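PDB 6FRL: tryptophan halogenase superfamily from Brevundimonas sp. BAL3, which catalyses flavin-dependent halogenation, probably of electron-rich aromatic substrates, with a preference for bromination over chlorination. Local coordinates for residues L91-P96 and L399-N404; G115-W120 and G435-Y440; L121-A126 and A474-S479; P349-S354 and R394-L399. All blocks are in the same frame, centred on the assembly; numbering follows the deposited sequence.

Overall arrangement
Going from the N terminus, residues 91-96, at the end of strand 87-91, open the loop that contact 1 closes against the C-terminal end of helix 376-402. Helix 116-125 follows and serves two contacts: residues 115-120 meet 435-440, after helix 422-434, in contact 2, and residues 121-126 meet 474-479 on helix 473-492 in contact 3. Contacts 1, 2 and 3 all cross one another along the chain. Contact 4, between 349-354 and 394-399, closes the shortest loop, of about 40 residues, and lies within the span of each of the other three. It touches contact 1, sharing Leu399 and helix 376-402, while contacts 2 and 3 touch where Tyr119 packs on Leu476.

Contact 1 (L91-P96 and L399-N404); sequences LDWSGP and LHYKLN
Trp93 is the residue of the loop 91-96 that reaches across to the C-terminal end of helix 376-402, meeting His400, Tyr401 and Asn404. Leu91 is the last residue of strand 87-91, its backbone bonded to Val270 and Ala272 on strand 268-273. At Asp92 the chain takes a left-handed backbone turn, and Asp92 O accepts a hydrogen bond from Arg406 NH1, just past the helix. Trp93 follows, and its first torsion (chi1 -71°) swings the six-membered part of the indole to the helix side. Trp93 CE3 lies 3.7 Å from His400 O, and Trp93 CZ3 is 4.1 Å from Tyr401 CD1. The six-membered ring and the phenol ring meet obliquely, their planes 57° apart and their centroids 5.7 Å apart; the Tyr401 hydroxyl is hydrogen-bonded to Glu348 OE1. On the backbone side, Trp93 O rests 3.5 Å from Asn404 CB, and a backbone hydrogen bond between Trp93 and Arg405 ties the loop to the same stretch of chain. Asn404 is helped into place by its ND2, which donates to Tyr401 O at 2.9 Å, in the carbonyl plane and almost straight (170°), and also to Trp412 O, while OD1 accepts from Arg406 N. The arrangement is that of a beta-hairpin connection, between strands 87-91 and 99-103, packed through a tryptophan against a helix C terminus.

Contact 2 (G115-W120 and G435-Y440); sequences GFHHYW and GQFVRY
His117 and Phe437 extend toward each other from the two segments, and their rings meet at a steep tilt, the planes 70° apart. His117 CE1 comes up to the edge of the phenyl ring, near its plane, 3.6 Å from Phe437 CE2. The neighbouring ring nitrogen makes a hydrogen bond: His117 NE2 donates to Gly435 O at 2.8 Å, with an N-H...O angle of 166°. The oxygen sits close to the imidazole plane, while the donor is tilted slightly from the carbonyl plane. A chi1 of 66° places His117 CG between N and C and turns the ring to Gly435. His118 lies beside it, His117 NE2 standing over one face of its ring, toward the rim. His118 CE1 is 3.3 Å from the same oxygen, Gly435 O, but His118 makes no hydrogen bond to it. Gly435 has positive phi, and a side chain here would probably not be tolerated at this spacing from His118 CE1. Gln436 NE2 bonds to Ala367 O of the second subunit. The contact joins the first turn of helix 116-125 to the chain leaving helix 422-434, whose Trp431 meets the rings of both His117 and Phe437, with Leu451 and Pro447 of helix 447-456 packing on His117 and Phe437.

Contact 3 (L121-A126 and A474-S479); sequences LKQRRA and AYLARS
Gln123 lays its amide against Leu476 and Ala477, running antiparallel alongside the leucine side chain. Its NE2 end comes to within contact of the alanine, Gln123 NE2 lying 3.4 Å from Ala477 CB, and Gln123 CD is 3.9 Å from Ala477 CA. The other end faces the leucine, with Gln123 OE1 3.0 Å from Leu476 CD2, a tight approach for an oxygen against a methyl carbon. A bend at chi2 (64°) swings the amide to that position. Helices 116-125 and 473-492 pack here at a steep crossing, their short segments 10.4 Å apart at the closest and crossing at -113°; the small side chain of Ala477 is consistent with the amide lying so near the helix backbone. With an alanine here instead of Gln123, the amide's place beside Leu476 and Ala477 is likely to be left as a gap. Lys122 adds its aliphatic stem, which passes Leu476 at a slant: Lys122 CD lies 3.7 Å from Leu476 CD2. The stem is extended until its last bend, and NZ then pairs with Asp469 in a salt bridge.

Contact 4 (P349-S354 and R394-L399); sequences PLESTS and RDFIIL
This is a buried packing contact, with a polar group set into an apolar wall, between the loop leading from strand 345-346 into helix 354-367 and the long helix 376-402. Two pairs carry it. Leu350 and Ile397 lie flank to flank and point opposite ways, with Leu350 CD2 4.0 Å from Ile397 CG2. Next to them, Glu351 passes roughly perpendicular to Phe396. Glu351 CD is 3.4 Å from Phe396 CE2. Of the ring atoms, Glu351 OE2 also lies nearest to Phe396 CE2, at 3.5 Å. The carboxylate and ring planes stand 49° apart, so the two flat groups meet obliquely rather than stacking. Phe396 turns its ring to the loop with CG anti to the backbone N (chi1 -170°), while Glu351 folds back at chi2 (-86°), bringing its carboxylate to the helix. No hydrogen bond joins the two segments; the carboxylate is instead satisfied at each oxygen by a histidine, OE1 by His102 ND1 and OE2 by His400 NE2, one turn beyond Phe396. A leucine in place of Glu351 would probably leave His102 ND1 and His400 NE2 without their carboxylate partner, His400 still keeping its ND1 bond to Phe396 O. The loop carries the Pro-Leu-Glu-Ser-Thr sequence typical of tryptophan halogenases. In relatives such as PrnA its Glu and Ser and a nearby Lys belong to the active site; Glu351 and Ser352, whose OG bonds to Lys85 NZ, are consistent with such a halogenation site. The chemistry of the contact itself implies a carboxylate whose rotation is set by two hydrogen bonds while its aliphatic stem and carboxyl carbon rest against a phenyl ring.

Contact 1 (L91-P96 and L399-N404)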
# COMPACT_ATOMS: atom_id res chain seq x y z
N LEU B 91 -8.63 -22.51 -19.62
CA LEU B 91 -8.48 -23.67 -20.52
C LEU B 91 -8.18 -23.20 -21.92
O LEU B 91 -8.83 -22.25 -22.41
CB LEU B 91 -9.75 -24.53 -20.52
CG LEU B 91 -10.10 -25.12 -19.14
CD1 LEU B 91 -11.45 -25.80 -19.11
CD2 LEU B 91 -9.00 -26.07 -18.69
N ASP B 92 -7.14 -23.82 -22.50
CA ASP B 92 -6.75 -23.64 -23.91
C ASP B 92 -6.21 -22.24 -24.29
O ASP B 92 -6.25 -21.90 -25.46
CB ASP B 92 -7.89 -24.05 -24.89
CG ASP B 92 -8.43 -25.47 -24.64
OD1 ASP B 92 -7.73 -26.37 -24.12
OD2 ASP B 92 -9.59 -25.69 -24.98
N TRP B 93 -5.69 -21.46 -23.33
CA TRP B 93 -5.10 -20.12 -23.67
C TRP B 93 -3.67 -20.24 -24.22
O TRP B 93 -3.16 -19.31 -24.86
CB TRP B 93 -5.15 -19.13 -22.48
CG TRP B 93 -6.54 -18.65 -22.17
CD1 TRP B 93 -7.59 -19.41 -21.69
CD2 TRP B 93 -7.07 -17.33 -22.37
NE1 TRP B 93 -8.72 -18.63 -21.57
CE2 TRP B 93 -8.43 -17.36 -21.99
CE3 TRP B 93 -6.53 -16.12 -22.84
CZ2 TRP B 93 -9.25 -16.23 -22.05
CZ3 TRP B 93 -7.35 -15.00 -22.89
CH2 TRP B 93 -8.68 -15.06 -22.50
N SER B 94 -3.03 -21.37 -23.93
CA SER B 94 -1.66 -21.64 -24.38
C SER B 94 -1.57 -22.68 -25.52
O SER B 94 -0.47 -23.03 -25.94
CB SER B 94 -0.80 -22.07 -23.17
OG SER B 94 -0.43 -20.96 -22.38
N GLY B 95 -2.72 -23.11 -26.05
CA GLY B 95 -2.82 -24.21 -27.00
C GLY B 95 -3.69 -25.33 -26.43
O GLY B 95 -3.82 -25.44 -25.21
N PRO B 96 -4.29 -26.16 -27.31
CA PRO B 96 -5.07 -27.34 -26.94
C PRO B 96 -4.57 -28.14 -25.73
O PRO B 96 -3.41 -28.58 -25.71
CB PRO B 96 -5.00 -28.19 -28.21
CG PRO B 96 -5.06 -27.18 -29.30
CD PRO B 96 -4.47 -25.89 -28.75
N LEU B 399 -3.05 -8.37 -19.91
CA LEU B 399 -1.98 -9.36 -19.76
C LEU B 399 -2.38 -10.74 -20.24
O LEU B 399 -1.55 -11.43 -20.85
CB LEU B 399 -1.48 -9.45 -18.30
CG LEU B 399 -0.24 -10.32 -18.07
CD1 LEU B 399 0.97 -9.76 -18.78
CD2 LEU B 399 0.06 -10.51 -16.61
N HIS B 400 -3.62 -11.15 -19.95
CA HIS B 400 -4.12 -12.49 -20.30
C HIS B 400 -4.05 -12.71 -21.85
O HIS B 400 -3.65 -13.79 -22.35
CB HIS B 400 -5.55 -12.70 -19.81
CG HIS B 400 -5.74 -12.76 -18.32
ND1 HIS B 400 -5.58 -11.67 -17.49
CD2 HIS B 400 -6.18 -13.78 -17.51
CE1 HIS B 400 -5.88 -12.01 -16.24
NE2 HIS B 400 -6.25 -13.29 -16.23
N TYR B 401 -4.43 -11.68 -22.59
CA TYR B 401 -4.38 -11.74 -24.05
C TYR B 401 -2.94 -11.63 -24.56
O TYR B 401 -2.52 -12.38 -25.44
CB TYR B 401 -5.21 -10.60 -24.66
CG TYR B 401 -6.71 -10.70 -24.48
CD1 TYR B 401 -7.46 -11.61 -25.24
CD2 TYR B 401 -7.40 -9.86 -23.59
CE1 TYR B 401 -8.84 -11.71 -25.08
CE2 TYR B 401 -8.78 -9.95 -23.44
CZ TYR B 401 -9.49 -10.87 -24.19
OH TYR B 401 -10.86 -10.96 -24.10
N LYS B 402 -2.20 -10.67 -24.00
CA LYS B 402 -0.81 -10.39 -24.39
C LYS B 402 0.12 -11.60 -24.34
O LYS B 402 1.02 -11.68 -25.17
CB LYS B 402 -0.26 -9.28 -23.51
CG LYS B 402 1.17 -8.84 -23.86
CD LYS B 402 1.31 -8.44 -25.32
CE LYS B 402 2.52 -7.58 -25.60
NZ LYS B 402 2.71 -7.38 -27.07
N LEU B 403 -0.09 -12.52 -23.39
CA LEU B 403 0.79 -13.68 -23.17
C LEU B 403 0.28 -15.02 -23.73
O LEU B 403 0.90 -16.09 -23.51
CB LEU B 403 1.03 -13.85 -21.66
CG LEU B 403 1.59 -12.65 -20.90
CD1 LEU B 403 1.80 -13.03 -19.45
CD2 LEU B 403 2.91 -12.20 -21.50
N ASN B 404 -0.82 -14.98 -24.48
CA ASN B 404 -1.37 -16.21 -25.02
C ASN B 404 -0.34 -16.88 -25.96
O ASN B 404 0.51 -16.21 -26.52
CB ASN B 404 -2.71 -15.93 -25.70
CG ASN B 404 -2.56 -15.62 -27.17
OD1 ASN B 404 -2.47 -16.54 -27.99
ND2 ASN B 404 -2.59 -14.34 -27.53

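Contact 2 (G115-W120 and G435-Y440)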
# COMPACT_ATOMS: atom_id res chain seq x y z
N GLY B 115 10.60 -14.40 -1.68
CA GLY B 115 9.36 -14.96 -2.16
C GLY B 115 9.55 -16.40 -2.58
O GLY B 115 10.55 -16.76 -3.23
N PHE B 116 8.56 -17.22 -2.24
CA PHE B 116 8.60 -18.63 -2.59
C PHE B 116 8.98 -18.92 -4.05
O PHE B 116 9.76 -19.83 -4.31
CB PHE B 116 7.25 -19.28 -2.30
CG PHE B 116 7.20 -20.72 -2.72
CD1 PHE B 116 7.88 -21.67 -2.01
CD2 PHE B 116 6.45 -21.10 -3.82
CE1 PHE B 116 7.84 -22.99 -2.40
CE2 PHE B 116 6.40 -22.41 -4.21
CZ PHE B 116 7.11 -23.36 -3.51
N HIS B 117 8.38 -18.18 -4.99
CA HIS B 117 8.57 -18.46 -6.41
C HIS B 117 10.06 -18.52 -6.86
O HIS B 117 10.37 -19.27 -7.80
CB HIS B 117 7.76 -17.51 -7.27
CG HIS B 117 8.19 -16.07 -7.21
ND1 HIS B 117 7.74 -15.20 -6.24
CD2 HIS B 117 8.97 -15.34 -8.04
CE1 HIS B 117 8.23 -14.00 -6.47
NE2 HIS B 117 9.00 -14.06 -7.54
N HIS B 118 10.95 -17.79 -6.18
CA HIS B 118 12.40 -17.83 -6.46
C HIS B 118 13.02 -19.19 -6.15
O HIS B 118 13.72 -19.75 -6.97
CB HIS B 118 13.16 -16.73 -5.69
CG HIS B 118 12.75 -15.34 -6.07
ND1 HIS B 118 12.88 -14.86 -7.36
CD2 HIS B 118 12.18 -14.34 -5.36
CE1 HIS B 118 12.44 -13.62 -7.41
NE2 HIS B 118 12.00 -13.29 -6.21
N TYR B 119 12.71 -19.75 -4.99
CA TYR B 119 13.15 -21.08 -4.64
C TYR B 119 12.57 -22.12 -5.65
O TYR B 119 13.29 -22.99 -6.14
CB TYR B 119 12.75 -21.43 -3.21
CG TYR B 119 13.38 -20.55 -2.15
CD1 TYR B 119 14.64 -20.83 -1.63
CD2 TYR B 119 12.69 -19.44 -1.65
CE1 TYR B 119 15.21 -20.01 -0.65
CE2 TYR B 119 13.24 -18.61 -0.67
CZ TYR B 119 14.50 -18.90 -0.16
OH TYR B 119 15.02 -18.06 0.80
N TRP B 120 11.27 -21.98 -5.98
CA TRP B 120 10.64 -22.84 -6.99
C TRP B 120 11.35 -22.75 -8.34
O TRP B 120 11.54 -23.76 -9.02
CB TRP B 120 9.16 -22.49 -7.16
CG TRP B 120 8.46 -23.36 -8.16
CD1 TRP B 120 8.00 -24.63 -7.96
CD2 TRP B 120 8.16 -23.03 -9.51
NE1 TRP B 120 7.42 -25.11 -9.11
CE2 TRP B 120 7.50 -24.15 -10.08
CE3 TRP B 120 8.38 -21.90 -10.29
CZ2 TRP B 120 7.07 -24.17 -11.42
CZ3 TRP B 120 7.95 -21.91 -11.63
CH2 TRP B 120 7.30 -23.05 -12.18
N GLY B 435 12.09 -11.24 -11.58
CA GLY B 435 11.06 -11.93 -10.78
C GLY B 435 10.44 -11.13 -9.64
O GLY B 435 10.08 -11.71 -8.62
N GLN B 436 10.31 -9.82 -9.84
CA GLN B 436 9.70 -8.92 -8.88
C GLN B 436 8.53 -8.14 -9.49
O GLN B 436 8.38 -8.05 -10.72
CB GLN B 436 10.76 -7.94 -8.32
CG GLN B 436 11.68 -8.56 -7.28
CD GLN B 436 11.04 -8.60 -5.91
OE1 GLN B 436 9.82 -8.67 -5.80
NE2 GLN B 436 11.87 -8.48 -4.85
N PHE B 437 7.74 -7.54 -8.59
CA PHE B 437 6.43 -7.00 -8.93
C PHE B 437 6.45 -5.50 -8.82
O PHE B 437 6.84 -4.97 -7.78
CB PHE B 437 5.39 -7.60 -7.99
CG PHE B 437 5.34 -9.10 -8.08
CD1 PHE B 437 4.69 -9.72 -9.13
CD2 PHE B 437 6.02 -9.89 -7.14
CE1 PHE B 437 4.69 -11.10 -9.23
CE2 PHE B 437 6.00 -11.27 -7.25
CZ PHE B 437 5.34 -11.88 -8.28
N VAL B 438 6.08 -4.81 -9.89
CA VAL B 438 5.90 -3.37 -9.83
C VAL B 438 4.55 -3.16 -9.15
O VAL B 438 3.54 -3.79 -9.50
CB VAL B 438 5.91 -2.73 -11.25
CG1 VAL B 438 5.56 -1.25 -11.18
CG2 VAL B 438 7.25 -2.96 -11.93
N ARG B 439 4.54 -2.28 -8.16
CA ARG B 439 3.33 -2.05 -7.38
C ARG B 439 2.89 -0.60 -7.56
O ARG B 439 3.62 0.35 -7.24
CB ARG B 439 3.58 -2.40 -5.91
CG ARG B 439 3.64 -3.92 -5.69
CD ARG B 439 3.85 -4.32 -4.22
NE ARG B 439 4.69 -5.53 -4.13
CZ ARG B 439 4.68 -6.44 -3.14
NH1 ARG B 439 3.86 -6.31 -2.09
NH2 ARG B 439 5.50 -7.49 -3.21
N TYR B 440 1.71 -0.44 -8.13
CA TYR B 440 1.07 0.85 -8.23
C TYR B 440 0.02 0.96 -7.12
O TYR B 440 -0.26 -0.00 -6.39
CB TYR B 440 0.47 1.02 -9.61
CG TYR B 440 1.45 0.88 -10.78
CD1 TYR B 440 2.48 1.81 -10.99
CD2 TYR B 440 1.34 -0.18 -11.70
CE1 TYR B 440 3.37 1.68 -12.06
CE2 TYR B 440 2.22 -0.30 -12.79
CZ TYR B 440 3.23 0.64 -12.96
OH TYR B 440 4.10 0.50 -14.02

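Contact 3 (L121-A126 and A474-S479)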
# COMPACT_ATOMS: atom_id res chain seq x y z
N LEU B 121 11.73 -21.54 -8.74
CA LEU B 121 12.47 -21.39 -10.00
C LEU B 121 13.86 -22.05 -9.99
O LEU B 121 14.22 -22.69 -10.97
CB LEU B 121 12.59 -19.93 -10.42
CG LEU B 121 11.26 -19.37 -10.94
CD1 LEU B 121 11.20 -17.85 -10.84
CD2 LEU B 121 11.05 -19.85 -12.38
N LYS B 122 14.61 -21.89 -8.91
CA LYS B 122 15.90 -22.58 -8.75
C LYS B 122 15.75 -24.08 -8.98
O LYS B 122 16.47 -24.68 -9.78
CB LYS B 122 16.51 -22.35 -7.35
CG LYS B 122 17.72 -23.26 -7.10
CD LYS B 122 18.43 -22.87 -5.79
CE LYS B 122 19.69 -23.67 -5.58
NZ LYS B 122 20.57 -23.51 -6.77
N GLN B 123 14.79 -24.68 -8.29
CA GLN B 123 14.55 -26.13 -8.40
C GLN B 123 14.07 -26.50 -9.80
O GLN B 123 14.46 -27.52 -10.35
CB GLN B 123 13.56 -26.61 -7.33
CG GLN B 123 13.60 -28.12 -7.05
CD GLN B 123 14.93 -28.62 -6.47
OE1 GLN B 123 15.66 -27.91 -5.77
NE2 GLN B 123 15.26 -29.86 -6.79
N ARG B 124 13.24 -25.65 -10.38
CA ARG B 124 12.80 -25.87 -11.75
C ARG B 124 13.99 -25.85 -12.72
O ARG B 124 13.97 -26.58 -13.70
CB ARG B 124 11.77 -24.81 -12.16
CG ARG B 124 11.26 -24.98 -13.56
CD ARG B 124 10.28 -23.90 -13.92
NE ARG B 124 9.70 -24.13 -15.25
CZ ARG B 124 10.13 -23.58 -16.39
NH1 ARG B 124 11.09 -22.64 -16.41
NH2 ARG B 124 9.53 -23.91 -17.51
N ARG B 125 14.98 -25.02 -12.43
CA ARG B 125 16.20 -24.91 -13.24
C ARG B 125 16.96 -26.25 -13.18
O ARG B 125 17.42 -26.75 -14.20
CB ARG B 125 17.06 -23.74 -12.73
CG ARG B 125 18.19 -23.27 -13.61
CD ARG B 125 19.18 -22.40 -12.84
NE ARG B 125 18.69 -21.02 -12.71
CZ ARG B 125 18.75 -20.09 -13.67
NH1 ARG B 125 19.25 -20.36 -14.88
NH2 ARG B 125 18.28 -18.87 -13.42
N ALA B 126 17.03 -26.84 -11.99
CA ALA B 126 17.72 -28.11 -11.78
C ALA B 126 16.97 -29.38 -12.16
O ALA B 126 17.43 -30.47 -11.81
CB ALA B 126 18.19 -28.22 -10.33
N ALA B 474 19.77 -30.70 -2.85
CA ALA B 474 19.16 -31.86 -2.18
C ALA B 474 18.27 -31.42 -1.02
O ALA B 474 17.15 -31.94 -0.89
CB ALA B 474 20.23 -32.83 -1.70
N TYR B 475 18.72 -30.46 -0.20
CA TYR B 475 17.89 -29.96 0.91
C TYR B 475 16.61 -29.25 0.44
O TYR B 475 15.55 -29.42 1.01
CB TYR B 475 18.67 -29.01 1.81
CG TYR B 475 17.81 -28.46 2.93
CD1 TYR B 475 16.93 -27.41 2.71
CD2 TYR B 475 17.87 -29.01 4.21
CE1 TYR B 475 16.13 -26.91 3.73
CE2 TYR B 475 17.08 -28.50 5.24
CZ TYR B 475 16.21 -27.46 4.99
OH TYR B 475 15.43 -26.98 6.01
N LEU B 476 16.75 -28.42 -0.58
CA LEU B 476 15.64 -27.70 -1.19
C LEU B 476 14.61 -28.69 -1.72
O LEU B 476 13.42 -28.58 -1.37
CB LEU B 476 16.16 -26.80 -2.32
CG LEU B 476 15.23 -26.00 -3.25
CD1 LEU B 476 14.36 -25.03 -2.48
CD2 LEU B 476 16.06 -25.33 -4.34
N ALA B 477 15.08 -29.65 -2.53
CA ALA B 477 14.22 -30.65 -3.19
C ALA B 477 13.27 -31.38 -2.24
O ALA B 477 12.13 -31.70 -2.64
CB ALA B 477 15.06 -31.67 -3.94
N ARG B 478 13.73 -31.62 -1.01
CA ARG B 478 12.96 -32.34 0.01
C ARG B 478 12.04 -31.44 0.80
O ARG B 478 10.97 -31.88 1.18
CB ARG B 478 13.87 -33.19 0.93
CG ARG B 478 14.36 -34.47 0.24
CD ARG B 478 14.92 -35.52 1.19
NE ARG B 478 16.14 -35.08 1.88
CZ ARG B 478 17.39 -35.13 1.40
NH1 ARG B 478 17.64 -35.57 0.16
NH2 ARG B 478 18.40 -34.69 2.15
N SER B 479 12.43 -30.20 1.07
CA SER B 479 11.50 -29.20 1.66
C SER B 479 10.28 -28.97 0.75
O SER B 479 9.14 -28.88 1.21
CB SER B 479 12.17 -27.85 1.94
OG SER B 479 13.56 -27.91 1.72

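Contact 4 (P349-S354 and R394-L399)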
# COMPACT_ATOMS: atom_id res chain seq x y z
N PRO B 349 -15.92 -9.57 -18.06
CA PRO B 349 -15.86 -10.36 -16.80
C PRO B 349 -14.83 -11.49 -16.78
O PRO B 349 -15.10 -12.58 -16.21
CB PRO B 349 -17.28 -10.93 -16.68
CG PRO B 349 -17.73 -11.10 -18.10
CD PRO B 349 -17.12 -9.93 -18.85
N LEU B 350 -13.66 -11.23 -17.34
CA LEU B 350 -12.63 -12.25 -17.50
C LEU B 350 -12.10 -12.65 -16.13
O LEU B 350 -11.74 -13.82 -15.91
CB LEU B 350 -11.48 -11.74 -18.40
CG LEU B 350 -10.31 -12.71 -18.66
CD1 LEU B 350 -10.78 -13.95 -19.40
CD2 LEU B 350 -9.22 -12.03 -19.49
N GLU B 351 -12.02 -11.67 -15.24
CA GLU B 351 -11.55 -11.88 -13.89
C GLU B 351 -12.61 -11.44 -12.85
O GLU B 351 -12.26 -11.02 -11.74
CB GLU B 351 -10.16 -11.22 -13.72
CG GLU B 351 -9.03 -12.02 -14.39
CD GLU B 351 -8.43 -13.14 -13.54
OE1 GLU B 351 -8.88 -13.38 -12.41
OE2 GLU B 351 -7.47 -13.79 -14.01
N SER B 352 -13.89 -11.58 -13.20
CA SER B 352 -14.99 -11.48 -12.23
C SER B 352 -14.98 -10.17 -11.44
O SER B 352 -14.99 -10.19 -10.21
CB SER B 352 -14.90 -12.66 -11.23
OG SER B 352 -14.84 -13.94 -11.87
N THR B 353 -14.93 -9.02 -12.12
CA THR B 353 -14.65 -7.76 -11.42
C THR B 353 -15.80 -6.77 -11.34
O THR B 353 -15.65 -5.74 -10.70
CB THR B 353 -13.44 -7.01 -12.03
OG1 THR B 353 -13.65 -6.84 -13.43
CG2 THR B 353 -12.11 -7.78 -11.77
N SER B 354 -16.93 -7.06 -11.97
CA SER B 354 -18.08 -6.14 -12.04
C SER B 354 -18.63 -5.77 -10.67
O SER B 354 -18.75 -4.58 -10.31
CB SER B 354 -19.20 -6.77 -12.88
OG SER B 354 -18.89 -6.64 -14.25
N ARG B 394 -7.92 -3.03 -15.90
CA ARG B 394 -7.65 -3.11 -17.35
C ARG B 394 -6.32 -3.83 -17.69
O ARG B 394 -6.31 -4.80 -18.46
CB ARG B 394 -7.66 -1.71 -17.95
CG ARG B 394 -7.41 -1.61 -19.44
CD ARG B 394 -6.93 -0.22 -19.78
NE ARG B 394 -5.68 0.12 -19.09
CZ ARG B 394 -5.13 1.34 -19.08
NH1 ARG B 394 -5.72 2.34 -19.73
NH2 ARG B 394 -4.00 1.55 -18.41
N ASP B 395 -5.23 -3.35 -17.11
CA ASP B 395 -3.89 -3.92 -17.32
C ASP B 395 -3.81 -5.40 -16.95
O ASP B 395 -3.22 -6.17 -17.69
CB ASP B 395 -2.83 -3.14 -16.53
CG ASP B 395 -2.58 -1.75 -17.11
OD1 ASP B 395 -3.27 -1.36 -18.09
OD2 ASP B 395 -1.71 -1.05 -16.57
N PHE B 396 -4.39 -5.80 -15.82
CA PHE B 396 -4.45 -7.23 -15.51
C PHE B 396 -5.18 -8.01 -16.58
O PHE B 396 -4.71 -9.08 -16.99
CB PHE B 396 -5.08 -7.46 -14.12
CG PHE B 396 -4.96 -8.87 -13.60
CD1 PHE B 396 -3.71 -9.46 -13.44
CD2 PHE B 396 -6.09 -9.59 -13.22
CE1 PHE B 396 -3.59 -10.77 -12.93
CE2 PHE B 396 -5.97 -10.88 -12.72
CZ PHE B 396 -4.71 -11.47 -12.58
N ILE B 397 -6.33 -7.48 -17.06
CA ILE B 397 -7.10 -8.15 -18.13
C ILE B 397 -6.28 -8.25 -19.44
O ILE B 397 -6.17 -9.31 -20.04
CB ILE B 397 -8.48 -7.48 -18.37
CG1 ILE B 397 -9.38 -7.75 -17.15
CG2 ILE B 397 -9.14 -8.01 -19.64
CD1 ILE B 397 -10.59 -6.87 -17.02
N ILE B 398 -5.69 -7.14 -19.85
CA ILE B 398 -4.82 -7.10 -21.03
C ILE B 398 -3.75 -8.22 -21.04
O ILE B 398 -3.58 -8.92 -22.05
CB ILE B 398 -4.14 -5.71 -21.15
CG1 ILE B 398 -5.18 -4.68 -21.58
CG2 ILE B 398 -2.99 -5.75 -22.17
CD1 ILE B 398 -4.72 -3.25 -21.45
N LEU B 399 -3.05 -8.37 -19.91
CA LEU B 399 -1.98 -9.36 -19.76
C LEU B 399 -2.38 -10.74 -20.24
O LEU B 399 -1.55 -11.43 -20.85
CB LEU B 399 -1.48 -9.45 -18.30
CG LEU B 399 -0.24 -10.32 -18.07
CD1 LEU B 399 0.97 -9.76 -18.78
CD2 LEU B 399 0.06 -10.51 -16.61